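Local coordinates for protein lactate dehydrogenase, adjacent gene encodes predicted malate dehydrogenase (Cryptosporidium parvum, PDB 4ND1) that probably catalyses the reversible, NAD-dependent conversion of (S)-lactate to pyruvate, as a member of the lactate and malate dehydrogenase superfamily, at residues Asp88-Leu93 and Ile120-Asp125; Val148-Arg153 and Ala171-Gly176; Ala259-His264 and Glu284-Leu289. All coordinates share one frame; numbering follows the deposited sequence.

How the contacts relate
Following the chain from the N terminus, contact 1 closes first, joining the loop after strand 75-78 to the turn between strand 116-119 and helix 124-135 and looping out helix 94-111. Contact 2 then brings helix 147-162 back against strand 169-174, and contact 3 spans the strand 270-279 that runs between its own two segments. The three loops follow in series; none nests in or crosses another. Contact 1 belongs to the NAD-binding part, the other two to the C-terminal alpha/beta part. Contacts 1 and 2 both grip oxamate and meet where Asp-125 packs on Gly-176, while Leu-289 of contact 3 packs against Asn-172 and Ile-174 of contact 2.

Contact 1: Asp88-Leu93 and Ile120-Asp125; sequences DDRSEL and ITNPLD. With NAD (nicotinamide-adenine-dinucleotide), chain C; OXM (oxamic acid), chain D.
Arg-90 and Asn-122 touch by van der Waals contact: the aliphatic part of the arginine lies across the amide, with Arg-90 CD 3.6 Å from Asn-122 OD1, and the guanidinium and amide planes stand 74° apart. Pro-123, which follows a cis peptide bond, sets its ring against the backbone of Ser-91; Pro-123 CB lies 4.1 Å from Ser-91 CA. Leu-93 CD1 meets Asn-122 CB.

Hydrogen bonds run to the ligands rather than across the contact. Arg-90, extended from CG to NE, gives NE to oxamate O1 at 2.9 Å and NH2 to O3 at 3.1 Å, both nearly straight. Asn-122 ND2 donates to the same O1 at 3.0 Å and to the ribose O2D of NAD at 3.1 Å, tying substrate analogue and cofactor to one amide. Here the loop beyond strand 75-78 meets the turn leading from strand 116-119 of the Rossmann domain, where Ile-120 O receives the nicotinamide N7N.

Each segment holds an Asx turn. Asn-122 OD1 takes the N-H of Leu-124 on an in-plane lone pair, which fixes how the amide is rotated, and Asp-89 OD1 receives Ser-91 N. His-177, the predicted proton acceptor, also bonds oxamate and touches both Arg-90 and Asn-122.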
loop_
_atom_site.group_PDB
_atom_site.type_symbol
_atom_site.label_atom_id
_atom_site.label_comp_id
_atom_site.label_asym_id
_atom_site.label_seq_id
_atom_site.Cartn_x
_atom_site.Cartn_y
_atom_site.Cartn_z
ATOM N N ASP A 88 3.083 -21.882 31.995
ATOM C CA ASP A 88 3.557 -22.808 30.956
ATOM C C ASP A 88 2.449 -23.521 30.159
ATOM O O ASP A 88 2.727 -24.479 29.438
ATOM C CB ASP A 88 4.544 -23.825 31.560
ATOM C CG ASP A 88 4.011 -24.490 32.813
ATOM O OD1 ASP A 88 4.767 -24.574 33.804
ATOM O OD2 ASP A 88 2.839 -24.922 32.813
ATOM N N ASP A 89 1.208 -23.048 30.270
ATOM C CA ASP A 89 0.111 -23.580 29.461
ATOM C C ASP A 89 -1.017 -22.557 29.322
ATOM O O ASP A 89 -1.467 -21.977 30.312
ATOM C CB ASP A 89 -0.427 -24.881 30.066
ATOM C CG ASP A 89 -1.117 -25.769 29.034
ATOM O OD1 ASP A 89 -2.102 -25.325 28.405
ATOM O OD2 ASP A 89 -0.674 -26.921 28.855
ATOM N N ARG A 90 -1.477 -22.368 28.087
ATOM C CA ARG A 90 -2.573 -21.448 27.773
ATOM C C ARG A 90 -3.861 -21.781 28.532
ATOM O O ARG A 90 -4.683 -20.900 28.778
ATOM C CB ARG A 90 -2.870 -21.462 26.269
ATOM C CG ARG A 90 -1.746 -20.957 25.369
ATOM C CD ARG A 90 -2.047 -21.323 23.924
ATOM N NE ARG A 90 -1.018 -20.900 22.975
ATOM C CZ ARG A 90 0.031 -21.633 22.592
ATOM N NH1 ARG A 90 0.243 -22.847 23.090
ATOM N NH2 ARG A 90 0.888 -21.140 21.704
ATOM N N SER A 91 -4.028 -23.056 28.885
ATOM C CA SER A 91 -5.206 -23.533 29.623
ATOM C C SER A 91 -5.354 -22.970 31.038
ATOM O O SER A 91 -6.434 -23.051 31.615
ATOM C CB SER A 91 -5.202 -25.062 29.698
ATOM O OG SER A 91 -5.617 -25.614 28.463
ATOM N N GLU A 92 -4.279 -22.415 31.594
ATOM C CA GLU A 92 -4.328 -21.786 32.915
ATOM C C GLU A 92 -5.333 -20.631 32.990
ATOM O O GLU A 92 -5.773 -20.266 34.074
ATOM C CB GLU A 92 -2.942 -21.269 33.309
ATOM C CG GLU A 92 -1.910 -22.356 33.545
ATOM C CD GLU A 92 -0.491 -21.825 33.507
ATOM O OE1 GLU A 92 0.412 -22.559 33.043
ATOM O OE2 GLU A 92 -0.277 -20.666 33.923
ATOM N N LEU A 93 -5.679 -20.060 31.839
ATOM C CA LEU A 93 -6.627 -18.951 31.757
ATOM C C LEU A 93 -8.065 -19.412 31.531
ATOM O O LEU A 93 -8.968 -18.581 31.452
ATOM C CB LEU A 93 -6.234 -18.023 30.601
ATOM C CG LEU A 93 -4.795 -17.505 30.564
ATOM C CD1 LEU A 93 -4.484 -16.911 29.197
ATOM C CD2 LEU A 93 -4.565 -16.482 31.669
ATOM N N ILE A 120 -9.631 -14.473 19.886
ATOM C CA ILE A 120 -8.183 -14.571 20.089
ATOM C C ILE A 120 -7.861 -15.069 21.502
ATOM O O ILE A 120 -6.929 -15.847 21.683
ATOM C CB ILE A 120 -7.483 -13.219 19.822
ATOM C CG1 ILE A 120 -7.748 -12.778 18.376
ATOM C CG2 ILE A 120 -5.984 -13.317 20.097
ATOM C CD1 ILE A 120 -7.087 -11.478 17.981
ATOM N N THR A 121 -8.632 -14.605 22.488
ATOM C CA THR A 121 -8.538 -15.046 23.881
ATOM C C THR A 121 -8.216 -16.535 24.025
ATOM O O THR A 121 -8.866 -17.377 23.421
ATOM C CB THR A 121 -9.869 -14.770 24.615
ATOM O OG1 THR A 121 -10.279 -13.417 24.384
ATOM C CG2 THR A 121 -9.738 -15.014 26.112
ATOM N N ASN A 122 -7.210 -16.844 24.835
ATOM C CA ASN A 122 -6.843 -18.229 25.130
ATOM C C ASN A 122 -7.624 -18.793 26.322
ATOM O O ASN A 122 -8.153 -18.024 27.124
ATOM C CB ASN A 122 -5.338 -18.331 25.400
ATOM C CG ASN A 122 -4.534 -18.581 24.136
ATOM O OD1 ASN A 122 -4.953 -19.342 23.263
ATOM N ND2 ASN A 122 -3.370 -17.954 24.041
ATOM N N PRO A 123 -7.723 -20.137 26.432
ATOM C CA PRO A 123 -7.226 -21.150 25.486
ATOM C C PRO A 123 -8.080 -21.170 24.223
ATOM O O PRO A 123 -9.254 -21.555 24.265
ATOM C CB PRO A 123 -7.358 -22.462 26.265
ATOM C CG PRO A 123 -8.465 -22.213 27.229
ATOM C CD PRO A 123 -8.393 -20.756 27.590
ATOM N N LEU A 124 -7.469 -20.766 23.111
ATOM C CA LEU A 124 -8.179 -20.358 21.896
ATOM C C LEU A 124 -9.345 -21.251 21.480
ATOM O O LEU A 124 -10.488 -20.785 21.415
ATOM C CB LEU A 124 -7.180 -20.230 20.733
ATOM C CG LEU A 124 -7.646 -19.678 19.382
ATOM C CD1 LEU A 124 -8.332 -20.724 18.507
ATOM C CD2 LEU A 124 -8.537 -18.458 19.564
ATOM N N ASP A 125 -9.066 -22.518 21.191
ATOM C CA ASP A 125 -10.071 -23.392 20.567
ATOM C C ASP A 125 -11.285 -23.622 21.468
ATOM O O ASP A 125 -12.428 -23.607 21.001
ATOM C CB ASP A 125 -9.455 -24.731 20.151
ATOM C CG ASP A 125 -8.299 -24.561 19.189
ATOM O OD1 ASP A 125 -8.515 -24.630 17.959
ATOM O OD2 ASP A 125 -7.174 -24.328 19.668
HETATM P PA NAD C . -3.535 -7.973 27.635
HETATM O O1A NAD C . -2.474 -7.075 27.068
HETATM O O2A NAD C . -3.511 -8.348 29.095
HETATM O O5B NAD C . -4.963 -7.361 27.270
HETATM C C5B NAD C . -6.164 -7.927 27.776
HETATM C C4B NAD C . -7.166 -6.792 27.876
HETATM O O4B NAD C . -8.464 -7.314 28.140
HETATM C C3B NAD C . -6.839 -5.818 29.005
HETATM O O3B NAD C . -6.707 -4.493 28.488
HETATM C C2B NAD C . -8.020 -5.906 29.953
HETATM O O2B NAD C . -8.371 -4.645 30.530
HETATM C C1B NAD C . -9.115 -6.413 29.036
HETATM N N9A NAD C . -10.243 -7.069 29.727
HETATM C C8A NAD C . -10.229 -7.803 30.857
HETATM N N7A NAD C . -11.486 -8.226 31.149
HETATM C C5A NAD C . -12.313 -7.765 30.196
HETATM C C6A NAD C . -13.758 -7.838 29.888
HETATM N N6A NAD C . -14.610 -8.516 30.691
HETATM N N1A NAD C . -14.200 -7.206 28.778
HETATM C C2A NAD C . -13.382 -6.521 27.960
HETATM N N3A NAD C . -12.061 -6.414 28.186
HETATM C C4A NAD C . -11.484 -7.002 29.261
HETATM O O3 NAD C . -3.587 -9.360 26.818
HETATM P PN NAD C . -3.054 -9.543 25.309
HETATM O O1N NAD C . -1.545 -9.582 25.339
HETATM O O2N NAD C . -3.742 -8.562 24.402
HETATM O O5D NAD C . -3.624 -11.001 24.954
HETATM C C5D NAD C . -5.031 -11.167 24.839
HETATM C C4D NAD C . -5.381 -12.646 24.799
HETATM O O4D NAD C . -4.916 -13.214 23.571
HETATM C C3D NAD C . -4.731 -13.450 25.920
HETATM O O3D NAD C . -5.705 -14.319 26.491
HETATM C C2D NAD C . -3.640 -14.250 25.234
HETATM O O2D NAD C . -3.397 -15.504 25.871
HETATM C C1D NAD C . -4.238 -14.441 23.851
HETATM N N1N NAD C . -3.322 -14.740 22.746
HETATM C C2N NAD C . -3.786 -15.563 21.795
HETATM C C3N NAD C . -3.014 -15.908 20.692
HETATM C C7N NAD C . -3.545 -16.824 19.626
HETATM O O7N NAD C . -2.776 -17.220 18.768
HETATM N N7N NAD C . -4.834 -17.183 19.583
HETATM C C4N NAD C . -1.735 -15.369 20.583
HETATM C C5N NAD C . -1.268 -14.511 21.574
HETATM C C6N NAD C . -2.090 -14.207 22.654
HETATM C C1 OXM D . 0.137 -17.528 22.357
HETATM N N1 OXM D . 0.568 -16.906 23.449
HETATM O O1 OXM D . -0.949 -18.079 22.307
HETATM C C2 OXM D . 1.005 -17.529 21.190
HETATM O O2 OXM D . 1.893 -16.650 21.117
HETATM O O3 OXM D . 0.843 -18.406 20.308
#

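Contact 2: Val148-Arg153 and Ala171-Gly176; sequences VLDSSR and ANVIGG. With OXM (oxamic acid), chain D.
Val-173 and Ser-151 make the direct join between helix and strand. Val-173 N donates to Ser-151 OG at 2.9 Å with an N-H...O angle of 153°, and the hydroxyl is also hydrogen-bonded to Gly-147 O, one turn back along the helix. With OG beside its own backbone N (chi1 -56°), Ser-151 reaches both partners, while its CB rests 3.5 Å from Ala-171 O. The branches of Val-173 divide over Asp-150: Val-173 CG1 lies against Asp-150 CB, and Val-173 CG2 sits 3.5 Å from Asp-150 O.

Beyond this packing on CB and backbone, the carboxylate of Asp-150 points on to His-177, the predicted proton acceptor: OD2 is hydrogen-bonded to ND1, the Asp-His pair known from lactate and malate dehydrogenases, and His-177 NE2 in turn binds oxamate. A water lies within hydrogen-bonding distance of both Asp-150 OD2 (2.9 Å) and Gly-175 O, and could link them.

One turn on, Arg-153 grips the oxamate carboxylate with two separate bonds, NH1 to O3 at 2.8 Å and NH2 to O2 at 2.9 Å. Leu-149 CG lies 3.7 Å above the centre of the guanidinium plane, and its CD2 touches oxamate O3.

Farther out, Arg-153 packs on His-50 of the second subunit, and Asn-172 ND2 is bonded to Gly-191 O of the third. Helix 147-162 thus lies on strand 169-174, with helix 234-248 against Leu-149 and Pro-256 of strand 253-261 touching both Ser-151 and Asn-172.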
loop_
_atom_site.group_PDB
_atom_site.type_symbol
_atom_site.label_atom_id
_atom_site.label_comp_id
_atom_site.label_asym_id
_atom_site.label_seq_id
_atom_site.Cartn_x
_atom_site.Cartn_y
_atom_site.Cartn_z
ATOM N N VAL A 148 -3.306 -18.920 11.462
ATOM C CA VAL A 148 -2.548 -17.895 10.741
ATOM C C VAL A 148 -1.251 -17.556 11.484
ATOM O O VAL A 148 -0.206 -17.379 10.862
ATOM C CB VAL A 148 -3.392 -16.621 10.501
ATOM C CG1 VAL A 148 -2.535 -15.478 9.977
ATOM C CG2 VAL A 148 -4.510 -16.911 9.512
ATOM N N LEU A 149 -1.320 -17.479 12.809
ATOM C CA LEU A 149 -0.128 -17.225 13.623
ATOM C C LEU A 149 0.822 -18.423 13.634
ATOM O O LEU A 149 2.027 -18.275 13.429
ATOM C CB LEU A 149 -0.523 -16.877 15.060
ATOM C CG LEU A 149 0.626 -16.597 16.034
ATOM C CD1 LEU A 149 1.506 -15.461 15.534
ATOM C CD2 LEU A 149 0.066 -16.284 17.411
ATOM N N ASP A 150 0.272 -19.604 13.891
ATOM C CA ASP A 150 1.067 -20.831 13.953
ATOM C C ASP A 150 1.702 -21.152 12.600
ATOM O O ASP A 150 2.887 -21.478 12.528
ATOM C CB ASP A 150 0.203 -22.004 14.431
ATOM C CG ASP A 150 -0.243 -21.855 15.887
ATOM O OD1 ASP A 150 0.512 -21.290 16.706
ATOM O OD2 ASP A 150 -1.350 -22.324 16.222
ATOM N N SER A 151 0.923 -21.040 11.531
ATOM C CA SER A 151 1.435 -21.312 10.191
ATOM C C SER A 151 2.448 -20.264 9.755
ATOM O O SER A 151 3.435 -20.600 9.110
ATOM C CB SER A 151 0.303 -21.401 9.173
ATOM O OG SER A 151 -0.644 -22.371 9.576
ATOM N N SER A 152 2.213 -19.003 10.116
ATOM C CA SER A 152 3.153 -17.936 9.784
ATOM C C SER A 152 4.510 -18.203 10.420
ATOM O O SER A 152 5.551 -18.004 9.785
ATOM C CB SER A 152 2.627 -16.572 10.229
ATOM O OG SER A 152 1.515 -16.180 9.444
ATOM N N ARG A 153 4.491 -18.651 11.673
ATOM C CA ARG A 153 5.715 -19.030 12.373
ATOM C C ARG A 153 6.373 -20.223 11.685
ATOM O O ARG A 153 7.579 -20.224 11.440
ATOM C CB ARG A 153 5.413 -19.364 13.833
ATOM C CG ARG A 153 5.063 -18.150 14.669
ATOM C CD ARG A 153 4.405 -18.537 15.979
ATOM N NE ARG A 153 4.323 -17.399 16.888
ATOM C CZ ARG A 153 3.647 -17.390 18.035
ATOM N NH1 ARG A 153 2.974 -18.464 18.440
ATOM N NH2 ARG A 153 3.639 -16.285 18.780
ATOM N N ALA A 171 2.895 -23.644 3.862
ATOM C CA ALA A 171 2.978 -24.515 5.033
ATOM C C ALA A 171 1.830 -24.241 6.002
ATOM O O ALA A 171 1.545 -23.083 6.322
ATOM C CB ALA A 171 4.313 -24.328 5.734
ATOM N N ASN A 172 1.190 -25.311 6.469
ATOM C CA ASN A 172 0.038 -25.214 7.357
ATOM C C ASN A 172 0.311 -25.804 8.734
ATOM O O ASN A 172 1.072 -26.760 8.872
ATOM C CB ASN A 172 -1.160 -25.940 6.736
ATOM C CG ASN A 172 -1.822 -25.140 5.632
ATOM O OD1 ASN A 172 -2.375 -24.064 5.874
ATOM N ND2 ASN A 172 -1.777 -25.659 4.412
ATOM N N VAL A 173 -0.311 -25.211 9.752
ATOM C CA VAL A 173 -0.428 -25.829 11.068
ATOM C C VAL A 173 -1.918 -26.026 11.328
ATOM O O VAL A 173 -2.712 -25.115 11.094
ATOM C CB VAL A 173 0.188 -24.965 12.185
ATOM C CG1 VAL A 173 0.023 -25.641 13.537
ATOM C CG2 VAL A 173 1.660 -24.699 11.913
ATOM N N ILE A 174 -2.291 -27.220 11.786
ATOM C CA ILE A 174 -3.694 -27.564 12.042
ATOM C C ILE A 174 -3.852 -28.111 13.458
ATOM O O ILE A 174 -2.871 -28.283 14.176
ATOM C CB ILE A 174 -4.229 -28.593 11.020
ATOM C CG1 ILE A 174 -3.387 -29.872 11.039
ATOM C CG2 ILE A 174 -4.248 -27.988 9.623
ATOM C CD1 ILE A 174 -3.959 -30.982 10.188
ATOM N N GLY A 175 -5.092 -28.382 13.853
ATOM C CA GLY A 175 -5.382 -28.844 15.209
ATOM C C GLY A 175 -5.476 -27.687 16.185
ATOM O O GLY A 175 -5.548 -26.520 15.783
ATOM N N GLY A 176 -5.476 -28.011 17.474
ATOM C CA GLY A 176 -5.674 -27.015 18.524
ATOM C C GLY A 176 -4.462 -26.129 18.734
ATOM O O GLY A 176 -3.329 -26.557 18.526
HETATM C C1 OXM D . 0.137 -17.528 22.357
HETATM N N1 OXM D . 0.568 -16.906 23.449
HETATM O O1 OXM D . -0.949 -18.079 22.307
HETATM C C2 OXM D . 1.005 -17.529 21.190
HETATM O O2 OXM D . 1.893 -16.650 21.117
HETATM O O3 OXM D . 0.843 -18.406 20.308
HETATM O O HOH W 1 -3.131 -24.446 15.538
#

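Contact 3: Ala259-His264 and Glu284-Leu289; sequences AFCSNH and EDILEL
His-264 and Ile-286 carry most of this contact. The imidazole lays one face over the isoleucine in a CH-pi contact: Ile-286 CB is 4.2 Å from the ring centroid, 21° off the normal, and displaced toward the rim on the side of CD2. CG2 follows beneath CG and CD2, and the backbone O of Ile-286 comes within 3.6 Å of His-264 CE1 at the far end of the ring. The histidine torsion sets this up, since CG anti to the carbonyl carbon (chi1 -49°) swings the ring over Ile-286, two strands away.

The other arm of Ile-286 leads elsewhere. Its CG1 branch is stretched out (chi2 169°), so that CD1 runs up to the opposite backbone, 3.8 Å from both Phe-260 O and Cys-261 CA, with Cys-261 CB alongside at 4.1 Å. The segments begin in strands 253-261 and 284-286, the outer strands of a three-stranded antiparallel sheet, and run on into loop. The side chain of Ile-286 reaches across the middle strand 270-279, touching Val-274 on it, to the far strand. A classic beta bulge precedes it, where Glu-284 and Asp-285 both face Ile-277.

Glu-288 brings OE1 to the edge of the imidazole, near its plane, while OE2 lies 4.0 Å from His-264 CA. OE2 is hydrogen-bonded to the backbone N of Tyr-265, the residue after the histidine, which holds the carboxylate beside the turn. His-264 ND1 lies 4.5 Å from Glu-288 OE1 and NE2 4.7 Å from Asp-285 OD1; two acids so near would probably make protonation of the ring easier. Beyond them, Gln-201 of the third subunit packs on Glu-288.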
loop_
_atom_site.group_PDB
_atom_site.type_symbol
_atom_site.label_atom_id
_atom_site.label_comp_id
_atom_site.label_asym_id
_atom_site.label_seq_id
_atom_site.Cartn_x
_atom_site.Cartn_y
_atom_site.Cartn_z
ATOM N N ALA A 259 -12.234 -23.415 13.379
ATOM C CA ALA A 259 -13.573 -23.390 12.799
ATOM C C ALA A 259 -14.311 -24.680 13.139
ATOM O O ALA A 259 -13.683 -25.692 13.449
ATOM C CB ALA A 259 -13.479 -23.219 11.289
ATOM N N PHE A 260 -15.640 -24.641 13.079
ATOM C CA PHE A 260 -16.453 -25.808 13.424
ATOM C C PHE A 260 -16.369 -26.872 12.323
ATOM O O PHE A 260 -17.018 -26.760 11.283
ATOM C CB PHE A 260 -17.908 -25.403 13.681
ATOM C CG PHE A 260 -18.738 -26.497 14.297
ATOM C CD1 PHE A 260 -19.700 -27.164 13.552
ATOM C CD2 PHE A 260 -18.548 -26.865 15.624
ATOM C CE1 PHE A 260 -20.463 -28.174 14.120
ATOM C CE2 PHE A 260 -19.306 -27.875 16.198
ATOM C CZ PHE A 260 -20.263 -28.531 15.444
ATOM N N CYS A 261 -15.554 -27.892 12.568
ATOM C CA CYS A 261 -15.311 -28.958 11.605
ATOM C C CYS A 261 -16.222 -30.139 11.919
ATOM O O CYS A 261 -16.126 -30.725 12.997
ATOM C CB CYS A 261 -13.843 -29.383 11.664
ATOM S SG CYS A 261 -13.343 -30.518 10.350
ATOM N N SER A 262 -17.112 -30.480 10.988
ATOM C CA SER A 262 -18.082 -31.560 11.213
ATOM C C SER A 262 -18.023 -32.711 10.196
ATOM O O SER A 262 -18.380 -33.838 10.536
ATOM C CB SER A 262 -19.508 -30.995 11.291
ATOM O OG SER A 262 -19.946 -30.510 10.039
ATOM N N ASN A 263 -17.586 -32.444 8.968
ATOM C CA ASN A 263 -17.546 -33.485 7.931
ATOM C C ASN A 263 -16.166 -33.638 7.284
ATOM O O ASN A 263 -16.056 -34.003 6.113
ATOM C CB ASN A 263 -18.606 -33.193 6.859
ATOM C CG ASN A 263 -20.017 -33.137 7.427
ATOM O OD1 ASN A 263 -20.357 -33.870 8.355
ATOM N ND2 ASN A 263 -20.849 -32.269 6.860
ATOM N N HIS A 264 -15.115 -33.356 8.051
ATOM C CA HIS A 264 -13.740 -33.454 7.559
ATOM C C HIS A 264 -12.824 -33.936 8.673
ATOM O O HIS A 264 -13.182 -33.873 9.852
ATOM C CB HIS A 264 -13.232 -32.097 7.044
ATOM C CG HIS A 264 -14.169 -31.407 6.104
ATOM N ND1 HIS A 264 -14.062 -31.514 4.734
ATOM C CD2 HIS A 264 -15.227 -30.594 6.336
ATOM C CE1 HIS A 264 -15.015 -30.801 4.161
ATOM N NE2 HIS A 264 -15.738 -30.235 5.111
ATOM N N GLU A 284 -16.720 -20.235 4.905
ATOM C CA GLU A 284 -17.591 -20.713 3.836
ATOM C C GLU A 284 -17.310 -22.165 3.443
ATOM O O GLU A 284 -18.158 -22.808 2.837
ATOM C CB GLU A 284 -17.474 -19.793 2.613
ATOM C CG GLU A 284 -17.662 -18.321 2.956
ATOM C CD GLU A 284 -17.705 -17.406 1.751
ATOM O OE1 GLU A 284 -18.140 -16.247 1.913
ATOM O OE2 GLU A 284 -17.307 -17.833 0.648
ATOM N N ASP A 285 -16.126 -22.672 3.785
ATOM C CA ASP A 285 -15.754 -24.048 3.464
ATOM C C ASP A 285 -14.519 -24.476 4.260
ATOM O O ASP A 285 -13.825 -23.635 4.839
ATOM C CB ASP A 285 -15.476 -24.184 1.959
ATOM C CG ASP A 285 -15.811 -25.566 1.417
ATOM O OD1 ASP A 285 -15.669 -26.563 2.159
ATOM O OD2 ASP A 285 -16.214 -25.652 0.237
ATOM N N ILE A 286 -14.262 -25.783 4.295
ATOM C CA ILE A 286 -13.048 -26.330 4.894
ATOM C C ILE A 286 -12.350 -27.230 3.878
ATOM O O ILE A 286 -12.996 -28.038 3.210
ATOM C CB ILE A 286 -13.351 -27.123 6.186
ATOM C CG1 ILE A 286 -13.863 -26.178 7.280
ATOM C CG2 ILE A 286 -12.109 -27.867 6.673
ATOM C CD1 ILE A 286 -14.433 -26.885 8.491
ATOM N N LEU A 287 -11.032 -27.075 3.765
ATOM C CA LEU A 287 -10.227 -27.880 2.854
ATOM C C LEU A 287 -9.628 -29.057 3.601
ATOM O O LEU A 287 -9.285 -28.943 4.781
ATOM C CB LEU A 287 -9.100 -27.046 2.241
ATOM C CG LEU A 287 -9.509 -25.834 1.401
ATOM C CD1 LEU A 287 -8.270 -25.141 0.858
ATOM C CD2 LEU A 287 -10.440 -26.238 0.267
ATOM N N GLU A 288 -9.495 -30.181 2.904
ATOM C CA GLU A 288 -8.951 -31.392 3.501
ATOM C C GLU A 288 -7.557 -31.678 2.963
ATOM O O GLU A 288 -7.387 -32.018 1.794
ATOM C CB GLU A 288 -9.876 -32.576 3.238
ATOM C CG GLU A 288 -9.537 -33.799 4.074
ATOM C CD GLU A 288 -10.734 -34.696 4.307
ATOM O OE1 GLU A 288 -11.523 -34.901 3.356
ATOM O OE2 GLU A 288 -10.882 -35.191 5.446
ATOM N N LEU A 289 -6.563 -31.526 3.830
ATOM C CA LEU A 289 -5.177 -31.799 3.480
ATOM C C LEU A 289 -4.950 -33.302 3.387
ATOM O O LEU A 289 -5.671 -34.088 4.006
ATOM C CB LEU A 289 -4.232 -31.211 4.534
ATOM C CG LEU A 289 -4.202 -29.687 4.686
ATOM C CD1 LEU A 289 -3.548 -29.302 6.004
ATOM C CD2 LEU A 289 -3.471 -29.038 3.518
#